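Local coordinates for protein cyclase (Streptomyces sp. R1128, PDB 3TFZ) that probably catalyses cyclisation and aromatisation of a nascent polyketide chain in the biosynthesis of the R1128 aromatic polyketides, at residues A[32-37]-A[150-155]; A[37-42]-A[53-58]; A[49-54]-A[64-69]; A[78-83]-A[90-95]. All coordinates share one frame; numbering follows the deposited sequence.

Contact 1. Residues A[32-37]-A[150-155]. With K (potassium ion), chain G.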
loop_
_atom_site.group_PDB
_atom_site.type_symbol
_atom_site.label_atom_id
_atom_site.label_comp_id
_atom_site.label_asym_id
_atom_site.label_seq_id
_atom_site.Cartn_x
_atom_site.Cartn_y
_atom_site.Cartn_z
ATOM N N ASP A 32 -10.595 -4.505 -21.182
ATOM C CA ASP A 32 -11.380 -5.587 -20.518
ATOM C C ASP A 32 -11.259 -5.686 -19.001
ATOM O O ASP A 32 -12.264 -5.850 -18.349
ATOM C CB ASP A 32 -11.052 -6.941 -21.146
ATOM C CG ASP A 32 -11.392 -6.969 -22.598
ATOM O OD1 ASP A 32 -10.595 -7.586 -23.364
ATOM O OD2 ASP A 32 -12.435 -6.337 -22.967
ATOM N N ILE A 33 -10.055 -5.533 -18.477
ATOM C CA ILE A 33 -9.654 -5.829 -17.080
ATOM C C ILE A 33 -9.802 -4.568 -16.162
ATOM O O ILE A 33 -10.037 -4.691 -14.932
ATOM C CB ILE A 33 -8.186 -6.471 -17.230
ATOM C CG1 ILE A 33 -8.309 -7.902 -17.721
ATOM C CG2 ILE A 33 -7.016 -6.134 -16.150
ATOM C CD1 ILE A 33 -7.069 -8.326 -18.483
ATOM N N PHE A 34 -9.733 -3.361 -16.740
ATOM C CA PHE A 34 -9.831 -2.095 -15.940
ATOM C C PHE A 34 -11.109 -1.475 -16.247
ATOM O O PHE A 34 -11.306 -1.106 -17.383
ATOM C CB PHE A 34 -8.717 -1.096 -16.216
ATOM C CG PHE A 34 -7.314 -1.557 -15.713
ATOM C CD1 PHE A 34 -6.487 -2.254 -16.494
ATOM C CD2 PHE A 34 -6.897 -1.283 -14.470
ATOM C CE1 PHE A 34 -5.271 -2.708 -16.050
ATOM C CE2 PHE A 34 -5.644 -1.757 -14.019
ATOM C CZ PHE A 34 -4.834 -2.439 -14.811
ATOM N N PRO A 35 -12.067 -1.509 -15.294
ATOM C CA PRO A 35 -13.399 -0.939 -15.606
ATOM C C PRO A 35 -13.394 0.520 -16.110
ATOM O O PRO A 35 -14.098 0.851 -17.049
ATOM C CB PRO A 35 -14.225 -1.198 -14.297
ATOM C CG PRO A 35 -13.479 -2.572 -13.711
ATOM C CD PRO A 35 -12.021 -2.177 -13.952
ATOM N N PRO A 36 -12.571 1.391 -15.521
ATOM C CA PRO A 36 -12.698 2.794 -16.060
ATOM C C PRO A 36 -11.958 2.959 -17.390
ATOM O O PRO A 36 -12.251 3.901 -18.125
ATOM C CB PRO A 36 -12.021 3.658 -14.954
ATOM C CG PRO A 36 -11.732 2.661 -13.746
ATOM C CD PRO A 36 -11.567 1.292 -14.440
ATOM N N THR A 37 -11.032 2.024 -17.726
ATOM C CA THR A 37 -10.419 1.968 -19.078
ATOM C C THR A 37 -11.316 1.572 -20.247
ATOM O O THR A 37 -11.720 0.378 -20.313
ATOM C CB THR A 37 -9.178 1.139 -19.058
ATOM O OG1 THR A 37 -8.453 1.670 -17.996
ATOM C CG2 THR A 37 -8.327 1.261 -20.415
ATOM N N LEU A 150 -5.130 -1.370 -8.895
ATOM C CA LEU A 150 -4.640 -2.459 -8.022
ATOM C C LEU A 150 -5.650 -3.588 -7.902
ATOM O O LEU A 150 -5.246 -4.697 -8.058
ATOM C CB LEU A 150 -4.254 -1.908 -6.631
ATOM C CG LEU A 150 -2.880 -1.222 -6.488
ATOM C CD1 LEU A 150 -2.712 -0.503 -5.138
ATOM C CD2 LEU A 150 -1.650 -2.193 -6.682
ATOM N N ASN A 151 -6.907 -3.306 -7.508
ATOM C CA ASN A 151 -8.022 -4.273 -7.400
ATOM C C ASN A 151 -8.418 -4.976 -8.772
ATOM O O ASN A 151 -8.764 -6.160 -8.810
ATOM C CB ASN A 151 -9.260 -3.634 -6.724
ATOM C CG ASN A 151 -9.022 -3.312 -5.214
ATOM O OD1 ASN A 151 -8.281 -4.001 -4.453
ATOM N ND2 ASN A 151 -9.733 -2.288 -4.756
ATOM N N ALA A 152 -8.353 -4.244 -9.872
ATOM C CA ALA A 152 -8.575 -4.767 -11.241
ATOM C C ALA A 152 -7.552 -5.872 -11.464
ATOM O O ALA A 152 -7.912 -6.983 -11.879
ATOM C CB ALA A 152 -8.377 -3.684 -12.240
ATOM N N VAL A 153 -6.279 -5.586 -11.150
ATOM C CA VAL A 153 -5.199 -6.499 -11.462
ATOM C C VAL A 153 -5.312 -7.780 -10.593
ATOM O O VAL A 153 -5.120 -8.889 -11.080
ATOM C CB VAL A 153 -3.792 -5.854 -11.360
ATOM C CG1 VAL A 153 -2.693 -6.950 -11.602
ATOM C CG2 VAL A 153 -3.620 -4.785 -12.358
ATOM N N LEU A 154 -5.598 -7.587 -9.298
ATOM C CA LEU A 154 -5.772 -8.655 -8.340
ATOM C C LEU A 154 -6.934 -9.558 -8.705
ATOM O O LEU A 154 -6.730 -10.774 -8.736
ATOM C CB LEU A 154 -5.928 -8.037 -6.943
ATOM C CG LEU A 154 -6.701 -8.425 -5.651
ATOM C CD1 LEU A 154 -7.905 -9.483 -5.636
ATOM C CD2 LEU A 154 -5.889 -8.382 -4.362
ATOM N N GLY A 155 -8.135 -8.967 -9.009
ATOM C CA GLY A 155 -9.342 -9.701 -9.415
ATOM C C GLY A 155 -8.993 -10.585 -10.634
ATOM O O GLY A 155 -9.328 -11.767 -10.679
HETATM K K K G . -13.319 -1.368 -19.158
HETATM O O HOH W 1 -13.749 -3.804 -17.632
HETATM O O HOH W 2 -10.223 -7.328 -13.078
#
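The F34 ring approaches helix 131-164 obliquely at two points: CD2 lies 3.6 Å from A152 CB, and CZ lies 3.6 Å from V153 CG2. The Y30 ring also meets it, the two planes inclined at about 60°. With CG beside the backbone N and opposite the carbonyl carbon (chi1 -69°), F34 extends alongside V153, both side chains pointing the same way. The A152 methyl is aimed at the loop and comes within 3.3 Å of I33 O. The polar link is indirect: water 2 donates to I33 O and, at 2.6 Å, to A152 O. F34 is where the chain leaves helical geometry after helix 30-33, and the turn directs carbonyls at the potassium ion, with F34 O at 2.7 Å and T37 O at 2.6 Å. P35 O, more distant, A31 O and water 1 are the other ligands. Cutting F34 back to an alanine would probably open a gap beside A152 and V153 and take the ring partner from Y30. Beyond the contact, V153 packs on L108 of strand 105-116, I33 reaches E156 and R160 further along the long helix, and T37 leads into the sheet against L54 and V56.

Contact 2. Residues A[37-42]-A[53-58]. With K (potassium ion), chain G.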
loop_
_atom_site.group_PDB
_atom_site.type_symbol
_atom_site.label_atom_id
_atom_site.label_comp_id
_atom_site.label_asym_id
_atom_site.label_seq_id
_atom_site.Cartn_x
_atom_site.Cartn_y
_atom_site.Cartn_z
ATOM N N THR A 37 -11.032 2.024 -17.726
ATOM C CA THR A 37 -10.419 1.968 -19.078
ATOM C C THR A 37 -11.316 1.572 -20.247
ATOM O O THR A 37 -11.720 0.378 -20.313
ATOM C CB THR A 37 -9.178 1.139 -19.058
ATOM O OG1 THR A 37 -8.453 1.670 -17.996
ATOM C CG2 THR A 37 -8.327 1.261 -20.415
ATOM N N GLU A 38 -11.648 2.520 -21.122
ATOM C CA GLU A 38 -12.564 2.262 -22.248
ATOM C C GLU A 38 -11.875 1.745 -23.534
ATOM O O GLU A 38 -12.478 1.104 -24.382
ATOM C CB GLU A 38 -13.355 3.536 -22.607
ATOM C CG GLU A 38 -14.223 4.095 -21.468
ATOM C CD GLU A 38 -15.243 3.083 -20.906
ATOM O OE1 GLU A 38 -16.285 2.846 -21.591
ATOM O OE2 GLU A 38 -15.004 2.505 -19.790
ATOM N N LYS A 39 -10.603 2.046 -23.687
ATOM C CA LYS A 39 -9.934 1.843 -24.964
ATOM C C LYS A 39 -8.457 1.951 -24.722
ATOM O O LYS A 39 -7.987 2.811 -23.977
ATOM C CB LYS A 39 -10.391 2.866 -26.021
ATOM C CG LYS A 39 -10.050 2.508 -27.457
ATOM C CD LYS A 39 -10.322 3.640 -28.468
ATOM C CE LYS A 39 -10.178 3.073 -29.933
ATOM N NZ LYS A 39 -10.326 4.089 -31.111
ATOM N N VAL A 40 -7.738 1.040 -25.330
ATOM C CA VAL A 40 -6.306 1.026 -25.320
ATOM C C VAL A 40 -5.855 0.976 -26.785
ATOM O O VAL A 40 -6.453 0.242 -27.605
ATOM C CB VAL A 40 -5.737 -0.282 -24.692
ATOM C CG1 VAL A 40 -4.215 -0.280 -24.717
ATOM C CG2 VAL A 40 -6.205 -0.471 -23.297
ATOM N N GLU A 41 -4.737 1.631 -27.079
ATOM C CA GLU A 41 -4.179 1.555 -28.378
ATOM C C GLU A 41 -2.657 1.595 -28.376
ATOM O O GLU A 41 -2.107 2.491 -27.777
ATOM C CB GLU A 41 -4.717 2.763 -29.068
ATOM C CG GLU A 41 -4.438 2.904 -30.485
ATOM C CD GLU A 41 -4.991 4.252 -30.909
ATOM O OE1 GLU A 41 -4.549 4.721 -32.042
ATOM O OE2 GLU A 41 -5.835 4.799 -30.033
ATOM N N ILE A 42 -1.998 0.690 -29.131
ATOM C CA ILE A 42 -0.563 0.565 -29.085
ATOM C C ILE A 42 -0.028 1.389 -30.154
ATOM O O ILE A 42 -0.311 1.176 -31.326
ATOM C CB ILE A 42 -0.058 -0.900 -29.164
ATOM C CG1 ILE A 42 -0.531 -1.696 -27.904
ATOM C CG2 ILE A 42 1.435 -0.957 -29.151
ATOM C CD1 ILE A 42 -0.089 -3.211 -27.879
ATOM N N ARG A 53 -1.653 4.575 -26.125
ATOM C CA ARG A 53 -2.725 5.540 -25.982
ATOM C C ARG A 53 -3.960 4.977 -25.202
ATOM O O ARG A 53 -4.414 3.923 -25.490
ATOM C CB ARG A 53 -3.090 6.029 -27.361
ATOM C CG ARG A 53 -4.306 6.831 -27.403
ATOM C CD ARG A 53 -4.217 7.787 -26.335
ATOM N NE ARG A 53 -4.854 9.067 -26.674
ATOM C CZ ARG A 53 -4.559 9.779 -27.741
ATOM N NH1 ARG A 53 -3.737 9.231 -28.632
ATOM N NH2 ARG A 53 -5.148 10.980 -27.940
ATOM N N LEU A 54 -4.440 5.698 -24.180
ATOM C CA LEU A 54 -5.471 5.189 -23.249
ATOM C C LEU A 54 -6.635 6.149 -23.144
ATOM O O LEU A 54 -6.454 7.305 -22.931
ATOM C CB LEU A 54 -4.859 4.930 -21.863
ATOM C CG LEU A 54 -3.842 3.764 -21.749
ATOM C CD1 LEU A 54 -2.712 3.971 -20.766
ATOM C CD2 LEU A 54 -4.573 2.483 -21.401
ATOM N N HIS A 55 -7.841 5.643 -23.247
ATOM C CA HIS A 55 -9.124 6.374 -22.921
ATOM C C HIS A 55 -9.660 5.782 -21.616
ATOM O O HIS A 55 -9.931 4.602 -21.550
ATOM C CB HIS A 55 -10.201 6.299 -24.087
ATOM C CG HIS A 55 -9.692 6.841 -25.389
ATOM N ND1 HIS A 55 -8.638 6.251 -26.080
ATOM C CD2 HIS A 55 -9.990 7.987 -26.052
ATOM C CE1 HIS A 55 -8.347 7.008 -27.131
ATOM N NE2 HIS A 55 -9.165 8.050 -27.152
ATOM N N VAL A 56 -9.801 6.653 -20.610
ATOM C CA VAL A 56 -10.085 6.287 -19.211
ATOM C C VAL A 56 -11.101 7.297 -18.643
ATOM O O VAL A 56 -10.806 8.489 -18.608
ATOM C CB VAL A 56 -8.830 6.266 -18.321
ATOM C CG1 VAL A 56 -9.154 5.820 -16.862
ATOM C CG2 VAL A 56 -7.661 5.378 -18.968
ATOM N N ASP A 57 -12.287 6.839 -18.197
ATOM C CA ASP A 57 -13.085 7.795 -17.418
ATOM C C ASP A 57 -12.559 8.128 -16.017
ATOM O O ASP A 57 -12.341 7.257 -15.190
ATOM C CB ASP A 57 -14.606 7.537 -17.462
ATOM C CG ASP A 57 -14.916 6.116 -17.506
ATOM O OD1 ASP A 57 -14.539 5.462 -16.511
ATOM O OD2 ASP A 57 -15.489 5.663 -18.533
ATOM N N VAL A 58 -12.300 9.414 -15.802
ATOM C CA VAL A 58 -11.985 9.924 -14.435
ATOM C C VAL A 58 -13.054 10.895 -13.946
ATOM O O VAL A 58 -13.380 11.864 -14.611
ATOM C CB VAL A 58 -10.506 10.455 -14.238
ATOM C CG1 VAL A 58 -9.603 9.908 -15.300
ATOM C CG2 VAL A 58 -10.469 11.957 -14.165
HETATM K K K G . -13.319 -1.368 -19.158
HETATM O O HOH W 1 -13.749 -3.804 -17.632
#
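Strands 37-42 and 53-58 run antiparallel, their short axes 171° apart and 4.6 Å from each other at closest approach. E41 and R53 form a hydrogen-bonded pair with bonds in both directions, E41 N to R53 O at 2.8 Å and R53 N to E41 O at 2.7 Å. H55 N donates to K39 O almost straight, at 173°. In return H55 O accepts E38 N at 2.7 Å and, only weakly, K39 N. Two residues thus face one, and the pairing slips by a residue between T37 with V56 and K39 with H55: a classic beta bulge. It lies where the outer strand of the helix-grip sheet begins, and T37 O, just ahead of it, is a potassium ligand together with carbonyls of A31, F34 and P35. On the side bearing K39, E41, R53 and H55, the extended K39 chain runs beside the imidazole, its CB 3.8 Å from H55 ND1, a buried nitrogen with no partner in the model. E41 and R53 also lie side by side, their carboxylate and guanidinium planes 1° apart, yet E41 OE2 meets the aliphatic CG of R53 at 3.7 Å, because R53 NE is turned to T64. The other side is apolar: L54 CD2 sits 3.9 Å from V40 CG2 and also near the T37 methyl. At the bulged end, E38 bends at chi2 and brings OE2 to 3.4 Å from D57 OD2; the two carboxylates would be expected to repel, which may raise the proton affinity of one of them.

Contact 3. Residues A[49-54]-A[64-69]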
loop_
_atom_site.group_PDB
_atom_site.type_symbol
_atom_site.label_atom_id
_atom_site.label_comp_id
_atom_site.label_asym_id
_atom_site.label_seq_id
_atom_site.Cartn_x
_atom_site.Cartn_y
_atom_site.Cartn_z
ATOM N N TYR A 49 9.530 -2.402 -24.201
ATOM C CA TYR A 49 8.837 -1.129 -24.111
ATOM C C TYR A 49 7.528 -1.178 -24.932
ATOM O O TYR A 49 7.459 -1.893 -25.936
ATOM C CB TYR A 49 9.792 0.045 -24.549
ATOM C CG TYR A 49 9.943 0.178 -26.085
ATOM C CD1 TYR A 49 10.860 -0.604 -26.788
ATOM C CD2 TYR A 49 9.158 1.084 -26.811
ATOM C CE1 TYR A 49 10.995 -0.457 -28.134
ATOM C CE2 TYR A 49 9.290 1.223 -28.144
ATOM C CZ TYR A 49 10.190 0.446 -28.811
ATOM O OH TYR A 49 10.308 0.575 -30.194
ATOM N N GLN A 50 6.516 -0.445 -24.484
ATOM C CA GLN A 50 5.265 -0.186 -25.171
ATOM C C GLN A 50 4.922 1.316 -25.006
ATOM O O GLN A 50 5.001 1.859 -23.901
ATOM C CB GLN A 50 4.101 -0.912 -24.477
ATOM C CG GLN A 50 4.032 -2.410 -24.658
ATOM C CD GLN A 50 3.258 -3.085 -23.588
ATOM O OE1 GLN A 50 2.910 -2.429 -22.595
ATOM N NE2 GLN A 50 2.964 -4.416 -23.758
ATOM N N VAL A 51 4.543 1.980 -26.110
ATOM C CA VAL A 51 3.937 3.288 -26.005
ATOM C C VAL A 51 2.459 3.114 -26.331
ATOM O O VAL A 51 2.048 2.537 -27.373
ATOM C CB VAL A 51 4.620 4.381 -26.912
ATOM C CG1 VAL A 51 3.991 5.779 -26.691
ATOM C CG2 VAL A 51 6.105 4.450 -26.677
ATOM N N VAL A 52 1.637 3.723 -25.497
ATOM C CA VAL A 52 0.248 3.284 -25.465
ATOM C C VAL A 52 -0.671 4.478 -25.255
ATOM O O VAL A 52 -0.504 5.276 -24.343
ATOM C CB VAL A 52 0.056 2.039 -24.420
ATOM C CG1 VAL A 52 -0.583 2.476 -23.204
ATOM C CG2 VAL A 52 -0.792 1.004 -24.948
ATOM N N ARG A 53 -1.653 4.575 -26.125
ATOM C CA ARG A 53 -2.725 5.540 -25.982
ATOM C C ARG A 53 -3.960 4.977 -25.202
ATOM O O ARG A 53 -4.414 3.923 -25.490
ATOM C CB ARG A 53 -3.090 6.029 -27.361
ATOM C CG ARG A 53 -4.306 6.831 -27.403
ATOM C CD ARG A 53 -4.217 7.787 -26.335
ATOM N NE ARG A 53 -4.854 9.067 -26.674
ATOM C CZ ARG A 53 -4.559 9.779 -27.741
ATOM N NH1 ARG A 53 -3.737 9.231 -28.632
ATOM N NH2 ARG A 53 -5.148 10.980 -27.940
ATOM N N LEU A 54 -4.440 5.698 -24.180
ATOM C CA LEU A 54 -5.471 5.189 -23.249
ATOM C C LEU A 54 -6.635 6.149 -23.144
ATOM O O LEU A 54 -6.454 7.305 -22.931
ATOM C CB LEU A 54 -4.859 4.930 -21.863
ATOM C CG LEU A 54 -3.842 3.764 -21.749
ATOM C CD1 LEU A 54 -2.712 3.971 -20.766
ATOM C CD2 LEU A 54 -4.573 2.483 -21.401
ATOM N N THR A 64 -7.963 11.280 -21.891
ATOM C CA THR A 64 -7.105 10.664 -22.826
ATOM C C THR A 64 -5.650 10.936 -22.386
ATOM O O THR A 64 -5.325 12.032 -22.013
ATOM C CB THR A 64 -7.474 11.072 -24.266
ATOM O OG1 THR A 64 -6.914 10.116 -25.129
ATOM C CG2 THR A 64 -6.878 12.372 -24.650
ATOM N N TRP A 65 -4.803 9.909 -22.386
ATOM C CA TRP A 65 -3.385 10.116 -22.230
ATOM C C TRP A 65 -2.594 9.040 -22.944
ATOM O O TRP A 65 -3.124 8.010 -23.404
ATOM C CB TRP A 65 -2.953 10.244 -20.725
ATOM C CG TRP A 65 -3.230 9.065 -19.901
ATOM C CD1 TRP A 65 -2.567 7.851 -19.936
ATOM C CD2 TRP A 65 -4.308 8.911 -18.938
ATOM N NE1 TRP A 65 -3.161 6.955 -19.047
ATOM C CE2 TRP A 65 -4.224 7.562 -18.428
ATOM C CE3 TRP A 65 -5.326 9.771 -18.458
ATOM C CZ2 TRP A 65 -5.054 7.091 -17.404
ATOM C CZ3 TRP A 65 -6.200 9.276 -17.471
ATOM C CH2 TRP A 65 -6.053 7.954 -16.945
ATOM N N THR A 66 -1.295 9.304 -23.018
ATOM C CA THR A 66 -0.303 8.471 -23.672
ATOM C C THR A 66 0.817 8.150 -22.676
ATOM O O THR A 66 1.396 9.053 -22.182
ATOM C CB THR A 66 0.291 9.253 -24.859
ATOM O OG1 THR A 66 -0.635 9.198 -25.922
ATOM C CG2 THR A 66 1.573 8.630 -25.354
ATOM N N SER A 67 1.120 6.872 -22.430
ATOM C CA SER A 67 2.315 6.555 -21.656
ATOM C C SER A 67 3.287 5.684 -22.314
ATOM O O SER A 67 2.928 4.775 -23.120
ATOM C CB SER A 67 2.002 5.872 -20.315
ATOM O OG SER A 67 1.090 4.903 -20.629
ATOM N N ARG A 68 4.545 5.953 -21.933
ATOM C CA ARG A 68 5.660 5.072 -22.258
ATOM C C ARG A 68 5.837 4.132 -21.095
ATOM O O ARG A 68 6.080 4.573 -19.962
ATOM C CB ARG A 68 6.920 5.812 -22.580
ATOM C CG ARG A 68 8.063 4.819 -22.965
ATOM C CD ARG A 68 9.452 5.513 -23.150
ATOM N NE ARG A 68 9.499 5.947 -24.551
ATOM C CZ ARG A 68 9.972 5.171 -25.538
ATOM N NH1 ARG A 68 10.510 3.967 -25.234
ATOM N NH2 ARG A 68 9.954 5.605 -26.810
ATOM N N ARG A 69 5.602 2.835 -21.364
ATOM C CA ARG A 69 5.848 1.723 -20.366
ATOM C C ARG A 69 7.134 1.002 -20.665
ATOM O O ARG A 69 7.299 0.493 -21.792
ATOM C CB ARG A 69 4.706 0.698 -20.340
ATOM C CG ARG A 69 3.318 1.388 -19.967
ATOM C CD ARG A 69 2.115 0.650 -20.585
ATOM N NE ARG A 69 2.154 -0.870 -20.628
ATOM C CZ ARG A 69 1.762 -1.678 -19.636
ATOM N NH1 ARG A 69 1.295 -1.160 -18.490
ATOM N NH2 ARG A 69 1.827 -3.006 -19.795
#
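Q50 and R69 make the tight end of this strand pair. Q50 OE1 accepts R69 NE at 2.6 Å, within the guanidinium plane, and NH2 of the same arginine weakly; amide and guanidinium are nearly coplanar, 16° apart. On the same face L54 CD1 lies 3.5 Å from W65 NE1 and also touches S67 OG, while V52 CG1 packs near R69 CD. The backbone beneath is bonded both ways at Q50 with R69, V52 with S67 and L54 with W65. The opposite face is looser. There R68 NH1 passes 3.6 Å from Y49 CD2, V51 CG2 lies over one face of the R68 guanidinium, and a long, weak ion pair links R68 NH2 to E44. At its far end R53, bent at chi2 and chi3 (47° and 146°), turns NE to T64 OG1 at 2.8 Å, the hydroxyl lying at the edge of the guanidinium. A leucine in place of R53 would probably leave T64 OG1 without this donor and free to turn. On the packed face, W65 NE1 and S67 OG both bind a cyclohexylpropylsulfonate molecule, probably from the crystallisation liquor, which is consistent with a pocket there. R69 bonds onward to Y30 OH and L24 O, and Q50 NE2 to A25 O, tying the hairpin to helices 17-25 and 30-33, while strands 37-46 and 77-82 border it in the sheet.

Contact 4. Residues A[78-83]-A[90-95]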
loop_
_atom_site.group_PDB
_atom_site.type_symbol
_atom_site.label_atom_id
_atom_site.label_comp_id
_atom_site.label_asym_id
_atom_site.label_seq_id
_atom_site.Cartn_x
_atom_site.Cartn_y
_atom_site.Cartn_z
ATOM N N ILE A 78 7.182 -2.419 -14.047
ATOM C CA ILE A 78 6.870 -1.642 -15.226
ATOM C C ILE A 78 6.959 -0.210 -14.820
ATOM O O ILE A 78 6.173 0.195 -13.973
ATOM C CB ILE A 78 5.494 -1.958 -15.831
ATOM C CG1 ILE A 78 5.343 -3.476 -16.189
ATOM C CG2 ILE A 78 5.226 -0.982 -17.055
ATOM C CD1 ILE A 78 3.928 -3.898 -16.547
ATOM N N ALA A 79 7.983 0.513 -15.312
ATOM C CA ALA A 79 8.126 1.982 -15.175
ATOM C C ALA A 79 7.234 2.654 -16.263
ATOM O O ALA A 79 7.259 2.282 -17.440
ATOM C CB ALA A 79 9.614 2.431 -15.381
ATOM N N TYR A 80 6.393 3.597 -15.844
ATOM C CA TYR A 80 5.544 4.335 -16.785
ATOM C C TYR A 80 5.875 5.828 -16.692
ATOM O O TYR A 80 6.244 6.292 -15.645
ATOM C CB TYR A 80 4.010 3.974 -16.639
ATOM C CG TYR A 80 3.390 4.528 -15.385
ATOM C CD1 TYR A 80 2.854 5.806 -15.379
ATOM C CD2 TYR A 80 3.328 3.750 -14.165
ATOM C CE1 TYR A 80 2.326 6.355 -14.207
ATOM C CE2 TYR A 80 2.866 4.280 -13.060
ATOM C CZ TYR A 80 2.349 5.581 -13.070
ATOM O OH TYR A 80 1.823 6.075 -11.938
ATOM N N ARG A 81 5.775 6.569 -17.813
ATOM C CA ARG A 81 5.858 8.059 -17.834
ATOM C C ARG A 81 4.800 8.445 -18.886
ATOM O O ARG A 81 4.750 7.871 -19.970
ATOM C CB ARG A 81 7.275 8.566 -18.213
ATOM C CG ARG A 81 7.588 10.093 -18.091
ATOM C CD ARG A 81 8.886 10.681 -18.819
ATOM N NE ARG A 81 9.503 11.939 -18.232
ATOM C CZ ARG A 81 8.985 13.220 -18.164
ATOM N NH1 ARG A 81 7.756 13.562 -18.626
ATOM N NH2 ARG A 81 9.709 14.219 -17.598
ATOM N N GLN A 82 3.885 9.376 -18.533
ATOM C CA GLN A 82 2.871 9.863 -19.460
ATOM C C GLN A 82 3.493 10.955 -20.374
ATOM O O GLN A 82 4.082 11.852 -19.839
ATOM C CB GLN A 82 1.667 10.392 -18.657
ATOM C CG GLN A 82 0.965 9.249 -18.041
ATOM C CD GLN A 82 -0.411 9.644 -17.554
ATOM O OE1 GLN A 82 -0.806 10.844 -17.575
ATOM N NE2 GLN A 82 -1.162 8.646 -17.120
ATOM N N LEU A 83 3.404 10.796 -21.699
ATOM C CA LEU A 83 3.970 11.699 -22.733
ATOM C C LEU A 83 2.954 12.743 -23.182
ATOM O O LEU A 83 3.308 13.729 -23.818
ATOM C CB LEU A 83 4.437 10.917 -23.974
ATOM C CG LEU A 83 5.456 9.800 -23.688
ATOM C CD1 LEU A 83 5.939 9.158 -25.005
ATOM C CD2 LEU A 83 6.650 10.285 -22.736
ATOM N N GLY A 90 0.436 17.960 -14.940
ATOM C CA GLY A 90 1.642 18.589 -15.499
ATOM C C GLY A 90 2.617 17.476 -15.627
ATOM O O GLY A 90 3.309 17.370 -16.634
ATOM N N HIS A 91 2.656 16.539 -14.650
ATOM C CA HIS A 91 3.573 15.391 -14.803
ATOM C C HIS A 91 2.986 14.192 -14.151
ATOM O O HIS A 91 2.288 14.347 -13.166
ATOM C CB HIS A 91 4.973 15.739 -14.261
ATOM C CG HIS A 91 5.694 16.777 -15.119
ATOM N ND1 HIS A 91 5.628 18.149 -14.882
ATOM C CD2 HIS A 91 6.474 16.628 -16.239
ATOM C CE1 HIS A 91 6.373 18.780 -15.778
ATOM N NE2 HIS A 91 6.890 17.883 -16.612
ATOM N N MET A 92 3.308 12.993 -14.687
ATOM C CA MET A 92 2.737 11.754 -14.165
ATOM C C MET A 92 3.584 10.525 -14.536
ATOM O O MET A 92 3.609 10.116 -15.723
ATOM C CB MET A 92 1.286 11.520 -14.654
ATOM C CG MET A 92 0.633 10.230 -14.049
ATOM S SD MET A 92 0.186 10.429 -12.346
ATOM C CE MET A 92 -1.015 11.794 -12.453
ATOM N N SER A 93 4.230 9.927 -13.511
ATOM C CA SER A 93 5.095 8.798 -13.673
ATOM C C SER A 93 5.051 7.918 -12.426
ATOM O O SER A 93 4.303 8.259 -11.417
ATOM C CB SER A 93 6.474 9.263 -14.211
ATOM O OG SER A 93 7.331 9.631 -13.170
ATOM N N GLY A 94 5.668 6.721 -12.510
ATOM C CA GLY A 94 5.619 5.760 -11.428
ATOM C C GLY A 94 6.095 4.374 -11.849
ATOM O O GLY A 94 6.715 4.185 -12.910
ATOM N N GLU A 95 5.786 3.378 -11.010
ATOM C CA GLU A 95 6.109 1.999 -11.246
ATOM C C GLU A 95 5.013 1.085 -10.795
ATOM O O GLU A 95 4.411 1.343 -9.781
ATOM C CB GLU A 95 7.434 1.617 -10.465
ATOM C CG GLU A 95 8.545 2.224 -11.084
ATOM C CD GLU A 95 9.919 1.807 -10.491
ATOM O OE1 GLU A 95 9.992 1.088 -9.424
ATOM O OE2 GLU A 95 10.941 2.260 -11.086
HETATM O O HOH W 3 4.808 13.081 -17.207
#
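The Y80 ring lies flat over the backbone of G94, its pair partner on the next strand: G94 N stands 3.5 Å above the ring plane, offset toward the rim, and Y80 CE2 is 3.4 Å from G94 C. A chi1 of 72°, with CG between the backbone N and the carbonyl carbon, folds the ring across the neighbouring strand in this way. A beta carbon on G94 would clash with Y80 OH, so the lack of a side chain is what admits the ring. M92 CG reaches the ring edge, 4.2 Å from Y80 CE1, and Y80 OH ends on T111 O of strand 105-116. Below the ring the pair is bonded in both directions, Y80 N to G94 O at 3.0 Å and G94 N to Y80 O. Q82 and M92 lie side by side, the Q82 amide carbon CD 3.7 Å from M92 CG; their backbones share the bond from Q82 N to M92 O, and water 3 bridges Q82 O to M92 N. R81 and H91 also point the same way on the more exposed side, their planes 77° apart, with R81 NH1 at the imidazole edge. M92 runs on to L138 and V142 of the long helix, and Q82 NE2 binds the cyclohexylpropylsulfonate molecule, which suggests a pocket between sheet and helix. Strands 77-82 and 89-100 thus form an antiparallel hairpin of the helix-grip, Bet v 1-like sheet, with Y80 and G94 as a cross-strand aromatic-glycine pair.

In the fold
Contact 1 is the buried one and joins the end of helix 30-33 and the loop after it to helix 131-164 by apolar packing and a bridging water, with the potassium ion held on the loop side; contacts 2 and 4 are surface pairs and contact 3 is intermediate, all three being antiparallel hairpins of one sheet. Contacts 1 and 2 share T37 and the ion. Contacts 2 and 3 share R53 and L54, because strand 49-58 pairs with 37-46 along one edge and with 61-72 along the other. Contact 4 follows beyond strand 61-72, probably bonded to contact 3 through T66 O with L83 N. Polar side-chain bonding is richest in contact 3, whereas contact 4 adds a ring over glycine to its backbone bonds.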